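Local coordinates for Exo-beta-1,3-galactanase (Bifidobacterium bifidum, PDB 5FLW), which probably removes galactose units from the ends of beta-1,3-galactan chains, as a family 43 glycoside hydrolase, at residues Glu174-Leu188 and Thr221-Phe233. Numbering follows the deposited sequence.
Sequences EDVACERATDYPYGL and TDLHGPWSEWKLF
Glu179 and Thr182 meet Trp227 and Trp230 where strand 172-179 and the loop after it, at the outer edge of one blade, face the loop between strands 216-220 and 231-232 of the next blade of the five-bladed beta-propeller of family 43. Glu179 can be followed outward from its CB, which lies at the edge of the Trp230 ring near CZ2. CG then passes 3.8 Å from Trp227 CD1, and a bend at chi2 brings OE2 to 3.6 Å from the same CD1, the carboxylate plane 48° from the indole. OE1 shares a water with Arg180 O and Trp230 NE1, which donates to it, while OE2 reaches Trp227 N through another water. Trp227 NE1 donates to Leu223 O (3.1 Å) and lies 4.1 Å from Ala177 CB. A glycine in place of Trp227 would probably leave a gap beside Ala177 CB and Glu179 CG and rob Leu223 O of its indole N-H partner. Farther along, Thr182 OG1 accepts an almost straight bond from Trp230 N (2.8 Å, 174°), and Ala181 CA sits over the five-membered ring. Val176 CG1 lies over the centre of the His224 ring in a CH-pi contact; ND1 donates to Asp222 OD1, and NE2 meets Glu174 OE2 at 2.7 Å, 5° from the imidazole plane.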
loop_
_atom_site.group_PDB
_atom_site.type_symbol
_atom_site.label_atom_id
_atom_site.label_comp_id
_atom_site.label_asym_id
_atom_site.label_seq_id
_atom_site.Cartn_x
_atom_site.Cartn_y
_atom_site.Cartn_z
ATOM N N GLU A 174 -2.600 -19.711 3.295
ATOM C CA GLU A 174 -1.231 -20.181 3.139
ATOM C C GLU A 174 -0.233 -19.081 3.479
ATOM O O GLU A 174 -0.396 -17.932 3.060
ATOM C CB GLU A 174 -0.958 -20.697 1.719
ATOM C CG GLU A 174 0.407 -21.336 1.576
ATOM C CD GLU A 174 0.825 -21.523 0.139
ATOM O OE1 GLU A 174 -0.031 -21.360 -0.763
ATOM O OE2 GLU A 174 2.013 -21.828 -0.087
ATOM N N ASP A 175 0.803 -19.453 4.227
ATOM C CA ASP A 175 1.951 -18.569 4.484
ATOM C C ASP A 175 2.943 -18.864 3.352
ATOM O O ASP A 175 3.724 -19.815 3.409
ATOM C CB ASP A 175 2.491 -18.821 5.895
ATOM C CG ASP A 175 3.515 -17.788 6.366
ATOM O OD1 ASP A 175 3.702 -16.729 5.719
ATOM O OD2 ASP A 175 4.093 -18.027 7.448
ATOM N N VAL A 176 2.838 -18.067 2.276
ATOM C CA VAL A 176 3.565 -18.353 1.032
ATOM C C VAL A 176 5.059 -18.106 1.212
ATOM O O VAL A 176 5.904 -18.884 0.727
ATOM C CB VAL A 176 2.994 -17.498 -0.123
ATOM C CG1 VAL A 176 3.880 -17.572 -1.363
ATOM C CG2 VAL A 176 1.597 -17.920 -0.462
ATOM N N ALA A 177 5.404 -17.003 1.880
ATOM C CA ALA A 177 6.781 -16.587 2.100
ATOM C C ALA A 177 6.812 -15.708 3.342
ATOM O O ALA A 177 5.810 -15.080 3.704
ATOM C CB ALA A 177 7.345 -15.799 0.900
ATOM N N CYS A 178 7.976 -15.693 4.002
ATOM C CA CYS A 178 8.186 -14.779 5.116
ATOM C C CYS A 178 9.651 -14.360 5.048
ATOM O O CYS A 178 10.543 -15.172 5.331
ATOM C CB CYS A 178 7.833 -15.435 6.450
ATOM S SG CYS A 178 7.910 -14.256 7.827
ATOM N N GLU A 179 9.896 -13.118 4.628
ATOM C CA GLU A 179 11.243 -12.683 4.293
ATOM C C GLU A 179 11.729 -11.580 5.217
ATOM O O GLU A 179 11.010 -10.600 5.489
ATOM C CB GLU A 179 11.350 -12.194 2.820
ATOM C CG GLU A 179 10.931 -13.270 1.816
ATOM C CD GLU A 179 11.930 -14.426 1.759
ATOM O OE1 GLU A 179 13.149 -14.189 1.955
ATOM O OE2 GLU A 179 11.498 -15.581 1.499
ATOM N N ARG A 180 12.984 -11.720 5.641
ATOM C CA ARG A 180 13.727 -10.636 6.264
ATOM C C ARG A 180 14.644 -10.047 5.205
ATOM O O ARG A 180 15.098 -10.754 4.300
ATOM C CB ARG A 180 14.550 -11.132 7.457
ATOM C CG ARG A 180 13.722 -11.487 8.694
ATOM C CD ARG A 180 14.630 -12.048 9.760
ATOM N NE ARG A 180 13.999 -12.138 11.070
ATOM C CZ ARG A 180 13.606 -13.270 11.644
ATOM N NH1 ARG A 180 13.760 -14.423 11.017
ATOM N NH2 ARG A 180 13.046 -13.249 12.850
ATOM N N ALA A 181 14.859 -8.737 5.289
ATOM C CA ALA A 181 15.769 -8.100 4.357
ATOM C C ALA A 181 17.195 -8.595 4.602
ATOM O O ALA A 181 17.549 -9.088 5.688
ATOM C CB ALA A 181 15.696 -6.571 4.444
ATOM N N THR A 182 18.006 -8.483 3.551
ATOM C CA THR A 182 19.391 -8.939 3.591
ATOM C C THR A 182 20.139 -8.293 4.757
ATOM O O THR A 182 20.133 -7.064 4.912
ATOM C CB THR A 182 20.071 -8.575 2.260
ATOM O OG1 THR A 182 19.283 -9.047 1.154
ATOM C CG2 THR A 182 21.486 -9.200 2.206
ATOM N N ASP A 183 20.798 -9.125 5.570
ATOM C CA ASP A 183 21.575 -8.636 6.707
ATOM C C ASP A 183 20.728 -7.750 7.624
ATOM O O ASP A 183 21.203 -6.740 8.154
ATOM C CB ASP A 183 22.826 -7.872 6.255
ATOM C CG ASP A 183 23.751 -8.702 5.362
ATOM O OD1 ASP A 183 23.930 -9.923 5.620
ATOM O OD2 ASP A 183 24.321 -8.113 4.412
ATOM N N TYR A 184 19.450 -8.111 7.802
ATOM C CA TYR A 184 18.518 -7.284 8.580
ATOM C C TYR A 184 17.724 -8.251 9.445
ATOM O O TYR A 184 17.428 -9.371 8.999
ATOM C CB TYR A 184 17.553 -6.522 7.656
ATOM C CG TYR A 184 16.976 -5.220 8.202
ATOM C CD1 TYR A 184 17.807 -4.227 8.741
ATOM C CD2 TYR A 184 15.602 -4.949 8.107
ATOM C CE1 TYR A 184 17.278 -3.004 9.209
ATOM C CE2 TYR A 184 15.062 -3.736 8.567
ATOM C CZ TYR A 184 15.899 -2.770 9.119
ATOM O OH TYR A 184 15.355 -1.583 9.576
ATOM N N PRO A 185 17.395 -7.864 10.685
ATOM C CA PRO A 185 16.652 -8.763 11.582
ATOM C C PRO A 185 15.156 -8.799 11.317
ATOM O O PRO A 185 14.441 -9.521 12.027
ATOM C CB PRO A 185 16.932 -8.178 12.984
ATOM C CG PRO A 185 17.926 -7.063 12.799
ATOM C CD PRO A 185 17.766 -6.609 11.365
ATOM N N TYR A 186 14.671 -8.042 10.327
ATOM C CA TYR A 186 13.244 -7.879 10.105
ATOM C C TYR A 186 12.951 -7.911 8.619
ATOM O O TYR A 186 13.841 -7.722 7.782
ATOM C CB TYR A 186 12.775 -6.502 10.607
ATOM C CG TYR A 186 13.189 -6.233 12.017
ATOM C CD1 TYR A 186 12.510 -6.845 13.065
ATOM C CD2 TYR A 186 14.280 -5.395 12.308
ATOM C CE1 TYR A 186 12.881 -6.634 14.375
ATOM C CE2 TYR A 186 14.667 -5.174 13.627
ATOM C CZ TYR A 186 13.950 -5.800 14.658
ATOM O OH TYR A 186 14.283 -5.611 15.981
ATOM N N GLY A 187 11.672 -8.097 8.300
ATOM C CA GLY A 187 11.203 -7.766 6.976
ATOM C C GLY A 187 11.103 -6.255 6.829
ATOM O O GLY A 187 11.230 -5.493 7.790
ATOM N N LEU A 188 10.849 -5.814 5.611
ATOM C CA LEU A 188 10.690 -4.399 5.355
ATOM C C LEU A 188 9.200 -4.096 5.454
ATOM O O LEU A 188 8.372 -4.959 5.174
ATOM C CB LEU A 188 11.218 -4.045 3.965
ATOM C CG LEU A 188 12.716 -4.269 3.732
ATOM C CD1 LEU A 188 13.173 -3.561 2.468
ATOM C CD2 LEU A 188 13.521 -3.803 4.934
ATOM N N THR A 221 11.072 -15.429 -9.187
ATOM C CA THR A 221 10.243 -16.008 -10.233
ATOM C C THR A 221 9.086 -16.826 -9.671
ATOM O O THR A 221 8.224 -17.286 -10.432
ATOM C CB THR A 221 11.112 -16.883 -11.150
ATOM O OG1 THR A 221 11.659 -17.953 -10.378
ATOM C CG2 THR A 221 12.280 -16.088 -11.698
ATOM N N ASP A 222 9.045 -17.007 -8.358
ATOM C CA ASP A 222 7.933 -17.657 -7.690
ATOM C C ASP A 222 7.730 -16.894 -6.393
ATOM O O ASP A 222 8.711 -16.525 -5.745
ATOM C CB ASP A 222 8.288 -19.127 -7.384
ATOM C CG ASP A 222 7.081 -19.946 -6.970
ATOM O OD1 ASP A 222 6.565 -19.696 -5.871
ATOM O OD2 ASP A 222 6.627 -20.804 -7.753
ATOM N N LEU A 223 6.458 -16.643 -6.039
ATOM C CA LEU A 223 6.150 -15.900 -4.809
ATOM C C LEU A 223 6.640 -16.626 -3.556
ATOM O O LEU A 223 6.875 -15.980 -2.524
ATOM C CB LEU A 223 4.654 -15.586 -4.703
ATOM C CG LEU A 223 4.107 -14.532 -5.673
ATOM C CD1 LEU A 223 2.606 -14.622 -5.750
ATOM C CD2 LEU A 223 4.521 -13.142 -5.272
ATOM N N HIS A 224 6.783 -17.959 -3.613
ATOM C CA HIS A 224 7.441 -18.687 -2.532
ATOM C C HIS A 224 8.948 -18.437 -2.479
ATOM O O HIS A 224 9.595 -18.842 -1.503
ATOM C CB HIS A 224 7.225 -20.194 -2.685
ATOM C CG HIS A 224 5.790 -20.611 -2.623
ATOM N ND1 HIS A 224 4.986 -20.677 -3.742
ATOM C CD2 HIS A 224 5.013 -20.984 -1.580
ATOM C CE1 HIS A 224 3.777 -21.080 -3.390
ATOM N NE2 HIS A 224 3.766 -21.272 -2.084
ATOM N N GLY A 225 9.532 -17.820 -3.501
ATOM C CA GLY A 225 10.969 -17.639 -3.522
ATOM C C GLY A 225 11.677 -18.681 -4.386
ATOM O O GLY A 225 11.017 -19.506 -5.056
ATOM N N PRO A 226 13.024 -18.685 -4.357
ATOM C CA PRO A 226 13.869 -17.796 -3.544
ATOM C C PRO A 226 13.798 -16.330 -3.945
ATOM O O PRO A 226 13.766 -15.980 -5.128
ATOM C CB PRO A 226 15.295 -18.283 -3.818
ATOM C CG PRO A 226 15.218 -19.148 -5.015
ATOM C CD PRO A 226 13.815 -19.642 -5.157
ATOM N N TRP A 227 13.785 -15.482 -2.928
ATOM C CA TRP A 227 13.855 -14.047 -3.124
ATOM C C TRP A 227 15.310 -13.583 -3.117
ATOM O O TRP A 227 16.119 -14.021 -2.297
ATOM C CB TRP A 227 13.029 -13.339 -2.052
ATOM C CG TRP A 227 11.566 -13.496 -2.314
ATOM C CD1 TRP A 227 10.725 -14.451 -1.790
ATOM C CD2 TRP A 227 10.761 -12.700 -3.200
ATOM N NE1 TRP A 227 9.445 -14.279 -2.275
ATOM C CE2 TRP A 227 9.439 -13.216 -3.144
ATOM C CE3 TRP A 227 11.018 -11.590 -4.021
ATOM C CZ2 TRP A 227 8.377 -12.649 -3.889
ATOM C CZ3 TRP A 227 9.956 -11.033 -4.775
ATOM C CH2 TRP A 227 8.656 -11.564 -4.694
ATOM N N SER A 228 15.632 -12.699 -4.060
ATOM C CA SER A 228 16.992 -12.225 -4.262
ATOM C C SER A 228 17.417 -11.300 -3.117
ATOM O O SER A 228 16.618 -10.891 -2.267
ATOM C CB SER A 228 17.098 -11.474 -5.590
ATOM O OG SER A 228 16.535 -10.176 -5.487
ATOM N N GLU A 229 18.711 -10.968 -3.111
ATOM C CA GLU A 229 19.245 -9.941 -2.223
ATOM C C GLU A 229 18.400 -8.664 -2.330
ATOM O O GLU A 229 17.934 -8.307 -3.415
ATOM C CB GLU A 229 20.677 -9.650 -2.684
ATOM C CG GLU A 229 21.293 -8.419 -2.072
ATOM C CD GLU A 229 22.616 -7.997 -2.733
ATOM O OE1 GLU A 229 22.825 -8.275 -3.940
ATOM O OE2 GLU A 229 23.450 -7.372 -2.047
ATOM N N TRP A 230 18.232 -7.962 -1.220
ATOM C CA TRP A 230 17.479 -6.717 -1.242
ATOM C C TRP A 230 18.431 -5.583 -1.623
ATOM O O TRP A 230 19.465 -5.399 -0.991
ATOM C CB TRP A 230 16.809 -6.461 0.108
ATOM C CG TRP A 230 15.695 -7.428 0.377
ATOM C CD1 TRP A 230 15.815 -8.720 0.799
ATOM C CD2 TRP A 230 14.293 -7.189 0.217
ATOM N NE1 TRP A 230 14.578 -9.295 0.915
ATOM C CE2 TRP A 230 13.625 -8.377 0.566
ATOM C CE3 TRP A 230 13.538 -6.085 -0.183
ATOM C CZ2 TRP A 230 12.237 -8.489 0.527
ATOM C CZ3 TRP A 230 12.165 -6.200 -0.221
ATOM C CH2 TRP A 230 11.528 -7.392 0.132
ATOM N N LYS A 231 18.137 -4.751 -2.536
ATOM C CA LYS A 231 18.909 -3.707 -3.198
ATOM C C LYS A 231 18.193 -2.370 -3.208
ATOM O O LYS A 231 16.977 -2.295 -3.117
ATOM C CB LYS A 231 19.188 -4.095 -4.648
ATOM C CG LYS A 231 20.111 -5.282 -4.829
ATOM C CD LYS A 231 20.297 -5.592 -6.302
ATOM C CE LYS A 231 21.239 -6.766 -6.504
ATOM N NZ LYS A 231 21.404 -7.086 -7.944
ATOM N N LEU A 232 18.864 -1.331 -3.167
ATOM C CA LEU A 232 18.267 -0.014 -3.222
ATOM C C LEU A 232 17.756 0.264 -4.624
ATOM O O LEU A 232 18.380 -0.135 -5.598
ATOM C CB LEU A 232 19.340 1.039 -2.920
ATOM C CG LEU A 232 19.570 1.599 -1.515
ATOM C CD1 LEU A 232 20.146 0.544 -0.593
ATOM C CD2 LEU A 232 20.492 2.809 -1.565
ATOM N N PHE A 233 16.623 0.947 -4.736
ATOM C CA PHE A 233 16.135 1.397 -6.045
ATOM C C PHE A 233 16.282 2.894 -6.325
ATOM O O PHE A 233 16.176 3.300 -7.491
ATOM C CB PHE A 233 14.696 0.926 -6.353
ATOM C CG PHE A 233 13.676 1.282 -5.300
ATOM C CD1 PHE A 233 13.454 0.450 -4.202
ATOM C CD2 PHE A 233 12.928 2.448 -5.414
ATOM C CE1 PHE A 233 12.509 0.781 -3.219
ATOM C CE2 PHE A 233 11.966 2.797 -4.428
ATOM C CZ PHE A 233 11.765 1.955 -3.340
HETATM O O HOH W 1 8.547 -19.500 0.916
HETATM O O HOH W 2 14.744 -12.017 1.962
HETATM O O HOH W 3 13.514 -16.791 -0.433
#